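Dehydroquinate synthase (Thermus thermophilus, PDB 1UJN) probably catalyses the conversion of 3-deoxy-D-arabino-heptulosonate 7-phosphate to 3-dehydroquinate with release of phosphate, using NAD+ and a divalent metal ion. Local coordinates at residues E40-A43 with Q44-K48; G133-P137 with E138-L142; L164-F167 with K168-L171; G222-R225 with L226-L229; A335-R338 with E339-G343. All blocks are in the same frame, centred on the assembly; numbering follows the deposited sequence.

Contact 1: E40-A43 with Q44-K48; sequences EGFA and QEVAK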
loop_
_atom_site.group_PDB
_atom_site.type_symbol
_atom_site.label_atom_id
_atom_site.label_comp_id
_atom_site.label_asym_id
_atom_site.label_seq_id
_atom_site.Cartn_x
_atom_site.Cartn_y
_atom_site.Cartn_z
ATOM N N GLU A 40 -0.522 -14.094 -24.305
ATOM C CA GLU A 40 -1.905 -13.715 -24.542
ATOM C C GLU A 40 -2.800 -14.930 -24.764
ATOM O O GLU A 40 -3.943 -14.951 -24.306
ATOM C CB GLU A 40 -2.024 -12.776 -25.745
ATOM C CG GLU A 40 -3.469 -12.348 -25.998
ATOM C CD GLU A 40 -3.602 -11.227 -27.006
ATOM O OE1 GLU A 40 -4.738 -10.736 -27.187
ATOM O OE2 GLU A 40 -2.580 -10.836 -27.613
ATOM N N GLY A 41 -2.282 -15.935 -25.469
ATOM C CA GLY A 41 -3.063 -17.134 -25.725
ATOM C C GLY A 41 -3.622 -17.725 -24.444
ATOM O O GLY A 41 -4.823 -17.977 -24.324
ATOM N N PHE A 42 -2.743 -17.938 -23.470
ATOM C CA PHE A 42 -3.149 -18.498 -22.193
ATOM C C PHE A 42 -4.016 -17.494 -21.439
ATOM O O PHE A 42 -4.975 -17.869 -20.765
ATOM C CB PHE A 42 -1.910 -18.864 -21.360
ATOM C CG PHE A 42 -2.234 -19.412 -20.000
ATOM C CD1 PHE A 42 -3.103 -20.488 -19.858
ATOM C CD2 PHE A 42 -1.664 -18.855 -18.858
ATOM C CE1 PHE A 42 -3.407 -21.003 -18.596
ATOM C CE2 PHE A 42 -1.959 -19.363 -17.593
ATOM C CZ PHE A 42 -2.833 -20.437 -17.461
ATOM N N ALA A 43 -3.673 -16.215 -21.559
ATOM C CA ALA A 43 -4.427 -15.158 -20.888
ATOM C C ALA A 43 -5.883 -15.189 -21.343
ATOM O O ALA A 43 -6.802 -15.074 -20.531
ATOM C CB ALA A 43 -3.811 -13.802 -21.192
ATOM N N GLN A 44 -6.093 -15.356 -22.645
ATOM C CA GLN A 44 -7.448 -15.412 -23.180
ATOM C C GLN A 44 -8.157 -16.672 -22.696
ATOM O O GLN A 44 -9.369 -16.676 -22.517
ATOM C CB GLN A 44 -7.422 -15.380 -24.711
ATOM C CG GLN A 44 -6.806 -14.124 -25.297
ATOM C CD GLN A 44 -7.674 -12.883 -25.135
ATOM O OE1 GLN A 44 -8.824 -12.978 -24.703
ATOM N NE2 GLN A 44 -7.126 -11.716 -25.465
ATOM N N GLU A 45 -7.404 -17.748 -22.487
ATOM C CA GLU A 45 -7.997 -18.990 -22.008
ATOM C C GLU A 45 -8.450 -18.812 -20.557
ATOM O O GLU A 45 -9.531 -19.270 -20.165
ATOM C CB GLU A 45 -6.989 -20.139 -22.101
ATOM C CG GLU A 45 -7.539 -21.453 -21.591
ATOM C CD GLU A 45 -6.553 -22.593 -21.703
ATOM O OE1 GLU A 45 -6.885 -23.704 -21.239
ATOM O OE2 GLU A 45 -5.452 -22.384 -22.250
ATOM N N VAL A 46 -7.618 -18.142 -19.764
ATOM C CA VAL A 46 -7.945 -17.879 -18.369
ATOM C C VAL A 46 -9.211 -17.021 -18.320
ATOM O O VAL A 46 -10.137 -17.304 -17.558
ATOM C CB VAL A 46 -6.784 -17.124 -17.657
ATOM C CG1 VAL A 46 -7.227 -16.650 -16.276
ATOM C CG2 VAL A 46 -5.576 -18.042 -17.528
ATOM N N ALA A 47 -9.240 -15.973 -19.143
ATOM C CA ALA A 47 -10.379 -15.064 -19.205
ATOM C C ALA A 47 -11.664 -15.796 -19.582
ATOM O O ALA A 47 -12.699 -15.627 -18.937
ATOM C CB ALA A 47 -10.102 -13.953 -20.206
ATOM N N LYS A 48 -11.594 -16.615 -20.625
ATOM C CA LYS A 48 -12.771 -17.351 -21.082
ATOM C C LYS A 48 -13.289 -18.336 -20.039
ATOM O O LYS A 48 -14.493 -18.438 -19.816
ATOM C CB LYS A 48 -12.453 -18.092 -22.382
ATOM C CG LYS A 48 -13.684 -18.543 -23.152
ATOM C CD LYS A 48 -13.298 -19.114 -24.506
ATOM C CE LYS A 48 -14.528 -19.397 -25.352
ATOM N NZ LYS A 48 -15.559 -20.135 -24.578
#
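F42 and V46 meet one turn apart on helix 40-50, the crossover helix of a beta-alpha-beta unit whose strands are 31-36 and 55-58. With CG of F42 anti to its backbone nitrogen (chi1 178°), the ring extends from the helix and receives the CG2 methyl of V46 over one face. This is a CH-pi contact: V46 CG2 lies 3.8 Å from the centroid of the F42 ring. E45 comes to the same ring from its edge, OE2 standing in the ring plane 3.9 Å from F42 CD1, with the carboxylate turned almost perpendicular to the ring (86°). Its charge is also engaged by a salt bridge to R157. F42 touches T118, a predicted NAD+-binding residue. Alanine suits positions 43 and 47, where A43 rests on L33 and F35 and A47 on L55 of the sheet.

On a more polar flank, E40 and Q44 run alongside one another. E40 OE1 offers its anti lone pair to Q44 NE2 at 3.1 Å, nearly in the amide plane. A bend at chi2 (-72°) turns the Q44 amide toward the E40 carboxylate, and Q44 CG sits 3.1 Å from E40 O.

Contact 2: G133-P137 with E138-L142; sequences GINLP and EGKNL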
loop_
_atom_site.group_PDB
_atom_site.type_symbol
_atom_site.label_atom_id
_atom_site.label_comp_id
_atom_site.label_asym_id
_atom_site.label_seq_id
_atom_site.Cartn_x
_atom_site.Cartn_y
_atom_site.Cartn_z
ATOM N N GLY A 133 5.554 -4.427 -6.311
ATOM C CA GLY A 133 6.151 -3.110 -6.431
ATOM C C GLY A 133 6.673 -2.758 -7.810
ATOM O O GLY A 133 6.542 -3.527 -8.760
ATOM N N ILE A 134 7.273 -1.577 -7.906
ATOM C CA ILE A 134 7.808 -1.079 -9.162
ATOM C C ILE A 134 9.166 -0.416 -8.918
ATOM O O ILE A 134 9.623 -0.313 -7.774
ATOM C CB ILE A 134 6.841 -0.050 -9.794
ATOM C CG1 ILE A 134 6.575 1.090 -8.805
ATOM C CG2 ILE A 134 5.517 -0.731 -10.166
ATOM C CD1 ILE A 134 5.780 2.247 -9.389
ATOM N N ASN A 135 9.804 0.033 -9.996
ATOM C CA ASN A 135 11.108 0.681 -9.905
ATOM C C ASN A 135 10.985 2.196 -10.034
ATOM O O ASN A 135 9.939 2.718 -10.424
ATOM C CB ASN A 135 12.041 0.200 -11.026
ATOM C CG ASN A 135 12.133 -1.308 -11.114
ATOM O OD1 ASN A 135 12.318 -1.990 -10.107
ATOM N ND2 ASN A 135 12.020 -1.839 -12.330
ATOM N N LEU A 136 12.074 2.882 -9.702
ATOM C CA LEU A 136 12.173 4.335 -9.816
ATOM C C LEU A 136 13.505 4.582 -10.518
ATOM O O LEU A 136 14.363 3.701 -10.557
ATOM C CB LEU A 136 12.226 5.006 -8.440
ATOM C CG LEU A 136 11.004 4.964 -7.525
ATOM C CD1 LEU A 136 11.362 5.580 -6.171
ATOM C CD2 LEU A 136 9.861 5.713 -8.172
ATOM N N PRO A 137 13.692 5.779 -11.089
ATOM C CA PRO A 137 14.959 6.070 -11.768
ATOM C C PRO A 137 16.121 5.906 -10.789
ATOM O O PRO A 137 17.229 5.529 -11.175
ATOM C CB PRO A 137 14.780 7.517 -12.208
ATOM C CG PRO A 137 13.319 7.580 -12.518
ATOM C CD PRO A 137 12.701 6.838 -11.347
ATOM N N GLU A 138 15.850 6.183 -9.515
ATOM C CA GLU A 138 16.855 6.080 -8.465
ATOM C C GLU A 138 17.200 4.645 -8.076
ATOM O O GLU A 138 18.174 4.413 -7.359
ATOM C CB GLU A 138 16.398 6.832 -7.211
ATOM C CG GLU A 138 16.271 8.350 -7.357
ATOM C CD GLU A 138 15.141 8.775 -8.277
ATOM O OE1 GLU A 138 14.160 8.017 -8.413
ATOM O OE2 GLU A 138 15.223 9.883 -8.851
ATOM N N GLY A 139 16.405 3.678 -8.524
ATOM C CA GLY A 139 16.713 2.305 -8.172
ATOM C C GLY A 139 15.592 1.303 -8.343
ATOM O O GLY A 139 14.420 1.665 -8.423
ATOM N N LYS A 140 15.966 0.031 -8.389
ATOM C CA LYS A 140 15.010 -1.054 -8.553
ATOM C C LYS A 140 14.227 -1.310 -7.273
ATOM O O LYS A 140 14.756 -1.166 -6.173
ATOM C CB LYS A 140 15.735 -2.351 -8.928
ATOM C CG LYS A 140 16.507 -2.308 -10.236
ATOM C CD LYS A 140 15.576 -2.253 -11.425
ATOM C CE LYS A 140 16.357 -2.411 -12.724
ATOM N NZ LYS A 140 15.478 -2.367 -13.923
ATOM N N ASN A 141 12.964 -1.688 -7.439
ATOM C CA ASN A 141 12.086 -2.038 -6.323
ATOM C C ASN A 141 12.133 -1.115 -5.107
ATOM O O ASN A 141 12.369 -1.572 -3.986
ATOM C CB ASN A 141 12.410 -3.462 -5.877
ATOM C CG ASN A 141 12.356 -4.457 -7.020
ATOM O OD1 ASN A 141 11.329 -4.595 -7.681
ATOM N ND2 ASN A 141 13.466 -5.154 -7.262
ATOM N N LEU A 142 11.887 0.173 -5.315
ATOM C CA LEU A 142 11.915 1.116 -4.205
ATOM C C LEU A 142 10.521 1.545 -3.761
ATOM O O LEU A 142 10.373 2.249 -2.766
ATOM C CB LEU A 142 12.742 2.345 -4.584
ATOM C CG LEU A 142 14.224 2.066 -4.855
ATOM C CD1 LEU A 142 14.916 3.356 -5.270
ATOM C CD2 LEU A 142 14.875 1.495 -3.612
#
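N135 grips the backbone of N141 across the turn: its OD1 receives the N-H of N141 at 2.8 Å, nearly straight (166°), on a lone pair in the carbonyl plane. The amide is used at both ends, since ND2 bonds E62. Crossing N135 obliquely, the aliphatic part of K140 brings its CD to 3.5 Å from N135 OD1, and a bend at chi2 (-70°) carries the lysine toward E62, with which NZ forms a weak, long ion pair. K140 is predicted to bind NAD+. A leucine in place of N135 would probably leave the N141 N-H without its acceptor and the E62 carboxylate without one of its donors, freeing the corner to shift.

L136 and G139 form an antiparallel hydrogen-bonded pair across a type I beta turn, with L136 N to G139 O and G139 N to L136 O both at 2.9 Å. Proline, with its fixed phi, fits the first corner of that turn. Glycine fits at 139, where a CB would strike L142 CD1 and the carbonyl of E138. The L136 CD1 methyl packs on L142 CB at 3.9 Å. E138 folds back over P137, its OE1 3.6 Å from L136 CB and 3.5 Å from P137 CD; the same oxygen bonds S75 of the second subunit.

Contact 3: L164-F167 with K168-L171; sequences LPTF and KEGL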
loop_
_atom_site.group_PDB
_atom_site.type_symbol
_atom_site.label_atom_id
_atom_site.label_comp_id
_atom_site.label_asym_id
_atom_site.label_seq_id
_atom_site.Cartn_x
_atom_site.Cartn_y
_atom_site.Cartn_z
ATOM N N LEU A 164 14.530 -21.186 -23.144
ATOM C CA LEU A 164 15.282 -22.068 -22.261
ATOM C C LEU A 164 16.110 -21.346 -21.189
ATOM O O LEU A 164 16.112 -21.756 -20.027
ATOM C CB LEU A 164 16.187 -22.991 -23.082
ATOM C CG LEU A 164 16.975 -24.049 -22.306
ATOM C CD1 LEU A 164 16.025 -24.997 -21.586
ATOM C CD2 LEU A 164 17.863 -24.819 -23.276
ATOM N N PRO A 165 16.824 -20.268 -21.560
ATOM C CA PRO A 165 17.629 -19.556 -20.560
ATOM C C PRO A 165 16.787 -19.025 -19.402
ATOM O O PRO A 165 17.201 -19.085 -18.242
ATOM C CB PRO A 165 18.273 -18.435 -21.372
ATOM C CG PRO A 165 18.414 -19.058 -22.741
ATOM C CD PRO A 165 17.073 -19.728 -22.911
ATOM N N THR A 166 15.606 -18.509 -19.732
ATOM C CA THR A 166 14.682 -17.970 -18.740
ATOM C C THR A 166 14.132 -19.123 -17.908
ATOM O O THR A 166 13.953 -18.999 -16.695
ATOM C CB THR A 166 13.513 -17.235 -19.420
ATOM O OG1 THR A 166 14.033 -16.199 -20.264
ATOM C CG2 THR A 166 12.592 -16.608 -18.378
ATOM N N PHE A 167 13.861 -20.244 -18.569
ATOM C CA PHE A 167 13.357 -21.428 -17.882
ATOM C C PHE A 167 14.367 -21.855 -16.823
ATOM O O PHE A 167 14.010 -22.157 -15.687
ATOM C CB PHE A 167 13.141 -22.566 -18.892
ATOM C CG PHE A 167 12.791 -23.884 -18.259
ATOM C CD1 PHE A 167 13.766 -24.854 -18.053
ATOM C CD2 PHE A 167 11.485 -24.154 -17.863
ATOM C CE1 PHE A 167 13.446 -26.072 -17.462
ATOM C CE2 PHE A 167 11.152 -25.371 -17.269
ATOM C CZ PHE A 167 12.132 -26.331 -17.069
ATOM N N LYS A 168 15.638 -21.861 -17.202
ATOM C CA LYS A 168 16.705 -22.263 -16.290
ATOM C C LYS A 168 16.946 -21.274 -15.158
ATOM O O LYS A 168 17.328 -21.672 -14.058
ATOM C CB LYS A 168 18.002 -22.489 -17.069
ATOM C CG LYS A 168 17.909 -23.642 -18.053
ATOM C CD LYS A 168 19.285 -24.003 -18.621
ATOM C CE LYS A 168 19.219 -25.280 -19.450
ATOM N NZ LYS A 168 20.548 -25.639 -20.014
ATOM N N GLU A 169 16.731 -19.988 -15.417
ATOM C CA GLU A 169 16.920 -18.982 -14.370
ATOM C C GLU A 169 16.118 -19.348 -13.134
ATOM O O GLU A 169 16.601 -19.227 -12.009
ATOM C CB GLU A 169 16.454 -17.611 -14.836
ATOM C CG GLU A 169 17.439 -16.853 -15.658
ATOM C CD GLU A 169 16.996 -15.419 -15.838
ATOM O OE1 GLU A 169 16.706 -15.031 -16.989
ATOM O OE2 GLU A 169 16.924 -14.688 -14.824
ATOM N N GLY A 170 14.879 -19.783 -13.353
ATOM C CA GLY A 170 14.023 -20.166 -12.244
ATOM C C GLY A 170 14.531 -21.391 -11.509
ATOM O O GLY A 170 14.368 -21.512 -10.290
ATOM N N LEU A 171 15.153 -22.312 -12.237
ATOM C CA LEU A 171 15.665 -23.513 -11.599
ATOM C C LEU A 171 16.821 -23.175 -10.661
ATOM O O LEU A 171 17.109 -23.926 -9.738
ATOM C CB LEU A 171 16.105 -24.535 -12.650
ATOM C CG LEU A 171 14.993 -24.954 -13.621
ATOM C CD1 LEU A 171 15.407 -26.216 -14.361
ATOM C CD2 LEU A 171 13.703 -25.195 -12.862
#
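L164 leans across K168 one turn on, its CG 3.8 Å from K168 CE, so the leucine packs on the last methylene of the lysine. In the backbone, L164 O accepts the N-H of K168 at 2.9 Å. The extended lysine carries NZ onward to W280, where it bonds the main-chain oxygen and makes a cation-pi contact with the ring; a long chain with a charged end serves both neighbours.

P165 suits the first turn of a helix, where a backbone N-H has no carbonyl of an earlier turn to meet. Its own oxygen takes the N-H of E169 at 3.0 Å.

These residues start helix 164-181, which carries E173, a predicted zinc ligand. The CB of E169 packs 3.4 Å from T166 O. E169 OE2 bonds the N-H of G248, beside the predicted ligand H247, a position consistent with a second-shell role.

F167, its CG anti to the backbone N (chi1 173°), sends its ring into the buried side. Here CE1 meets L171 CD1 at 3.7 Å, the two side chains crossing at a slant, while P194, L199 and L162 also pack on the phenylalanine. F167 O is hydrogen-bonded to T120 OG1 and has L171 CG 3.6 Å away.

Contact 4: G222-R225 with L226-L229; sequences GKRR and LLNL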
loop_
_atom_site.group_PDB
_atom_site.type_symbol
_atom_site.label_atom_id
_atom_site.label_comp_id
_atom_site.label_asym_id
_atom_site.label_seq_id
_atom_site.Cartn_x
_atom_site.Cartn_y
_atom_site.Cartn_z
ATOM N N GLY A 222 15.554 -14.961 11.431
ATOM C CA GLY A 222 16.054 -16.321 11.392
ATOM C C GLY A 222 16.278 -16.848 9.985
ATOM O O GLY A 222 16.985 -16.242 9.183
ATOM N N LYS A 223 15.653 -17.982 9.689
ATOM C CA LYS A 223 15.782 -18.642 8.393
ATOM C C LYS A 223 15.423 -17.795 7.176
ATOM O O LYS A 223 16.036 -17.931 6.118
ATOM C CB LYS A 223 14.932 -19.915 8.380
ATOM C CG LYS A 223 15.209 -20.856 9.541
ATOM C CD LYS A 223 16.655 -21.321 9.550
ATOM C CE LYS A 223 16.941 -22.193 10.760
ATOM N NZ LYS A 223 16.059 -23.395 10.801
ATOM N N ARG A 224 14.431 -16.923 7.322
ATOM C CA ARG A 224 13.981 -16.092 6.212
ATOM C C ARG A 224 15.086 -15.307 5.504
ATOM O O ARG A 224 15.055 -15.160 4.283
ATOM C CB ARG A 224 12.893 -15.130 6.686
ATOM C CG ARG A 224 12.063 -14.547 5.558
ATOM C CD ARG A 224 10.886 -13.773 6.109
ATOM N NE ARG A 224 9.978 -13.327 5.060
ATOM C CZ ARG A 224 8.870 -12.630 5.285
ATOM N NH1 ARG A 224 8.533 -12.299 6.525
ATOM N NH2 ARG A 224 8.097 -12.264 4.274
ATOM N N ARG A 225 16.060 -14.805 6.255
ATOM C CA ARG A 225 17.082 -14.037 5.552
ATOM C C ARG A 225 18.115 -14.946 4.881
ATOM O O ARG A 225 19.006 -14.500 4.171
ATOM C CB ARG A 225 17.771 -13.121 6.563
ATOM C CG ARG A 225 18.672 -13.895 7.528
ATOM C CD ARG A 225 18.789 -13.199 8.890
ATOM N NE ARG A 225 20.048 -13.563 9.546
ATOM C CZ ARG A 225 19.984 -14.448 10.557
ATOM N NH1 ARG A 225 18.820 -14.960 10.921
ATOM N NH2 ARG A 225 21.104 -14.814 11.189
ATOM N N LEU A 226 17.942 -16.257 5.023
ATOM C CA LEU A 226 18.800 -17.214 4.332
ATOM C C LEU A 226 18.434 -17.229 2.848
ATOM O O LEU A 226 19.208 -17.688 2.009
ATOM C CB LEU A 226 18.621 -18.616 4.923
ATOM C CG LEU A 226 18.933 -18.787 6.415
ATOM C CD1 LEU A 226 18.595 -20.210 6.837
ATOM C CD2 LEU A 226 20.403 -18.484 6.693
ATOM N N LEU A 227 17.245 -16.724 2.531
ATOM C CA LEU A 227 16.780 -16.666 1.149
ATOM C C LEU A 227 17.664 -15.713 0.349
ATOM O O LEU A 227 17.629 -15.698 -0.883
ATOM C CB LEU A 227 15.322 -16.197 1.102
ATOM C CG LEU A 227 14.294 -17.111 1.779
ATOM C CD1 LEU A 227 12.967 -16.386 1.908
ATOM C CD2 LEU A 227 14.134 -18.390 0.969
ATOM N N ASN A 228 18.462 -14.918 1.053
ATOM C CA ASN A 228 19.355 -13.976 0.390
ATOM C C ASN A 228 20.693 -14.611 0.037
ATOM O O ASN A 228 21.656 -13.914 -0.288
ATOM C CB ASN A 228 19.575 -12.743 1.267
ATOM C CG ASN A 228 18.311 -11.918 1.430
ATOM O OD1 ASN A 228 17.668 -11.546 0.444
ATOM N ND2 ASN A 228 17.948 -11.625 2.676
ATOM N N LEU A 229 20.751 -15.939 0.106
ATOM C CA LEU A 229 21.970 -16.670 -0.224
ATOM C C LEU A 229 22.381 -16.355 -1.664
ATOM O O LEU A 229 21.582 -16.507 -2.587
ATOM C CB LEU A 229 21.734 -18.176 -0.074
ATOM C CG LEU A 229 22.860 -19.135 -0.476
ATOM C CD1 LEU A 229 24.084 -18.929 0.420
ATOM C CD2 LEU A 229 22.355 -20.566 -0.373
#
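K223 is bent at chi2 (-60°) and L226 has CG anti to its carbonyl carbon (chi1 -59°), torsions that let the lysine follow the leucine outward. The lysine CD thereby touches L226 CD1 at 3.5 Å, methylene on methyl, while its amine leads away to the surface. R225 takes the rarer, crowded position, with CG between N and the carbonyl carbon (chi1 72°). This turns its guanidinium back toward G222, whose O receives R225 NH1 in a weak hydrogen bond.

Residues 223-227 form a 3-10 turn, each N-H bonding the carbonyl three residues earlier: L226 N to K223 O at 2.8 Å and L227 N to R224 O at 3.2 Å, with N228 N bonding R225 O at its end, also at 3.2 Å. R225 O also receives a weak bond from N228 ND2 (3.4 Å). R224, extended, passes its CG 4.2 Å from L227 CD1. Cutting L226 back to an alanine would probably open a gap beneath the strands and leave the K223 methylenes without their apolar partner.

These residues lie in the connection between helix 199-216 and helix 231-240. L226 is wedged between I180 of helix 164-181 and the two-stranded sheet, on V312, L320 and V322. L227 O bonds K176, and L229 O bonds the ND1 of H231, a predicted zinc ligand at the start of helix 231-240.

Contact 5: A335-R338 with E339-G343; sequences AAWR and EELKG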
loop_
_atom_site.group_PDB
_atom_site.type_symbol
_atom_site.label_atom_id
_atom_site.label_comp_id
_atom_site.label_asym_id
_atom_site.label_seq_id
_atom_site.Cartn_x
_atom_site.Cartn_y
_atom_site.Cartn_z
ATOM N N ALA A 335 39.166 -13.701 -5.384
ATOM C CA ALA A 335 40.261 -14.102 -6.257
ATOM C C ALA A 335 40.048 -15.541 -6.720
ATOM O O ALA A 335 40.231 -15.856 -7.899
ATOM C CB ALA A 335 41.596 -13.973 -5.523
ATOM N N ALA A 336 39.663 -16.417 -5.795
ATOM C CA ALA A 336 39.422 -17.816 -6.142
ATOM C C ALA A 336 38.191 -17.914 -7.035
ATOM O O ALA A 336 38.137 -18.736 -7.952
ATOM C CB ALA A 336 39.218 -18.642 -4.890
ATOM N N TRP A 337 37.202 -17.070 -6.750
ATOM C CA TRP A 337 35.962 -17.029 -7.523
ATOM C C TRP A 337 36.307 -16.692 -8.977
ATOM O O TRP A 337 35.832 -17.347 -9.907
ATOM C CB TRP A 337 35.037 -15.971 -6.915
ATOM C CG TRP A 337 33.728 -15.745 -7.626
ATOM C CD1 TRP A 337 32.571 -16.464 -7.485
ATOM C CD2 TRP A 337 33.431 -14.676 -8.526
ATOM N NE1 TRP A 337 31.563 -15.895 -8.239
ATOM C CE2 TRP A 337 32.066 -14.797 -8.887
ATOM C CE3 TRP A 337 34.183 -13.621 -9.060
ATOM C CZ2 TRP A 337 31.441 -13.899 -9.759
ATOM C CZ3 TRP A 337 33.562 -12.728 -9.928
ATOM C CH2 TRP A 337 32.202 -12.872 -10.267
ATOM N N ARG A 338 37.147 -15.678 -9.165
ATOM C CA ARG A 338 37.563 -15.272 -10.506
ATOM C C ARG A 338 38.241 -16.430 -11.235
ATOM O O ARG A 338 37.928 -16.711 -12.391
ATOM C CB ARG A 338 38.529 -14.086 -10.440
ATOM C CG ARG A 338 37.885 -12.749 -10.114
ATOM C CD ARG A 338 38.926 -11.641 -10.163
ATOM N NE ARG A 338 39.357 -11.384 -11.534
ATOM C CZ ARG A 338 40.407 -10.643 -11.867
ATOM N NH1 ARG A 338 41.149 -10.077 -10.925
ATOM N NH2 ARG A 338 40.717 -10.468 -13.145
ATOM N N GLU A 339 39.170 -17.101 -10.561
ATOM C CA GLU A 339 39.873 -18.225 -11.164
ATOM C C GLU A 339 38.905 -19.346 -11.515
ATOM O O GLU A 339 39.019 -19.966 -12.574
ATOM C CB GLU A 339 40.957 -18.752 -10.218
ATOM C CG GLU A 339 42.112 -17.783 -9.988
ATOM C CD GLU A 339 42.831 -17.404 -11.276
ATOM O OE1 GLU A 339 43.245 -18.317 -12.024
ATOM O OE2 GLU A 339 42.987 -16.191 -11.536
ATOM N N GLU A 340 37.953 -19.608 -10.627
ATOM C CA GLU A 340 36.957 -20.649 -10.861
ATOM C C GLU A 340 36.179 -20.364 -12.142
ATOM O O GLU A 340 35.856 -21.281 -12.897
ATOM C CB GLU A 340 35.987 -20.730 -9.677
ATOM C CG GLU A 340 36.528 -21.484 -8.473
ATOM C CD GLU A 340 36.220 -22.966 -8.528
ATOM O OE1 GLU A 340 35.914 -23.472 -9.628
ATOM O OE2 GLU A 340 36.291 -23.631 -7.470
ATOM N N LEU A 341 35.881 -19.089 -12.381
ATOM C CA LEU A 341 35.137 -18.682 -13.569
ATOM C C LEU A 341 36.016 -18.626 -14.812
ATOM O O LEU A 341 35.581 -18.996 -15.902
ATOM C CB LEU A 341 34.485 -17.317 -13.350
ATOM C CG LEU A 341 33.382 -17.260 -12.295
ATOM C CD1 LEU A 341 32.771 -15.870 -12.285
ATOM C CD2 LEU A 341 32.322 -18.308 -12.597
ATOM N N LYS A 342 37.246 -18.147 -14.652
ATOM C CA LYS A 342 38.169 -18.062 -15.776
ATOM C C LYS A 342 38.405 -19.473 -16.296
ATOM O O LYS A 342 38.474 -19.698 -17.507
ATOM C CB LYS A 342 39.486 -17.415 -15.335
ATOM C CG LYS A 342 39.317 -15.974 -14.879
ATOM C CD LYS A 342 40.591 -15.386 -14.288
ATOM C CE LYS A 342 41.662 -15.170 -15.342
ATOM N NZ LYS A 342 42.818 -14.407 -14.791
ATOM N N GLY A 343 38.507 -20.425 -15.374
ATOM C CA GLY A 343 38.719 -21.810 -15.754
ATOM C C GLY A 343 37.488 -22.404 -16.412
ATOM O O GLY A 343 37.397 -23.617 -16.604
HETATM O O HOH W 1 42.179 -14.343 -9.717
#
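The side chain of L341, one turn on from W337, starts with CB 3.6 Å from R338 O. From there the chain runs past the backbone of the preceding turn: CG is 3.4 Å from W337 O, the same oxygen that accepts the N-H of L341 at 3.0 Å. The CD1 methyl then settles over one face of the indole, 3.6 Å from the centroid of the six-membered ring of W337 and 16° off its normal. This is a CH-pi contact, closest at W337 CZ2 (3.5 Å). A branched aliphatic tip suits this broad aromatic face, which is presented because CG of W337 is anti to the backbone N (chi1 177°).

The solvent side is polar. A water donates to A335 O and, at 2.7 Å, to E339 OE2, bridging one turn. K342 NZ makes a long salt bridge with E339 OE2.

Helix 327-342 thus turns its apolar side inward, and G343 is the first residue to leave helical geometry. W337 packs on L233 and L237 of helix 231-240 and, with L341, on L256 of helix 247-264, where W337 NE1 also bonds Y253 O. E340 pairs with R275 of helix 271-281.

Overall arrangement
From the N terminus the five contacts come in series; none nests in or crosses another, and each is local. Contact 1 belongs to the crossover helix of the beta-alpha-beta unit at one end of the main sheet. Contact 2 is the one that reverses the chain, closing the turn between strands 131-136 and 144-146 at the subunit interface. Contact 3 opens helix 164-181, which leads toward the helical part; contact 4 follows in the connection before helix 231-240, their nearest atoms about 11 Å apart. Contact 5 ends the last helix, with its centre about 46 Å from that of contact 1. Contacts 2, 3 and 4 lie near predicted metal ligands, contact 1 near a predicted NAD+-binding residue.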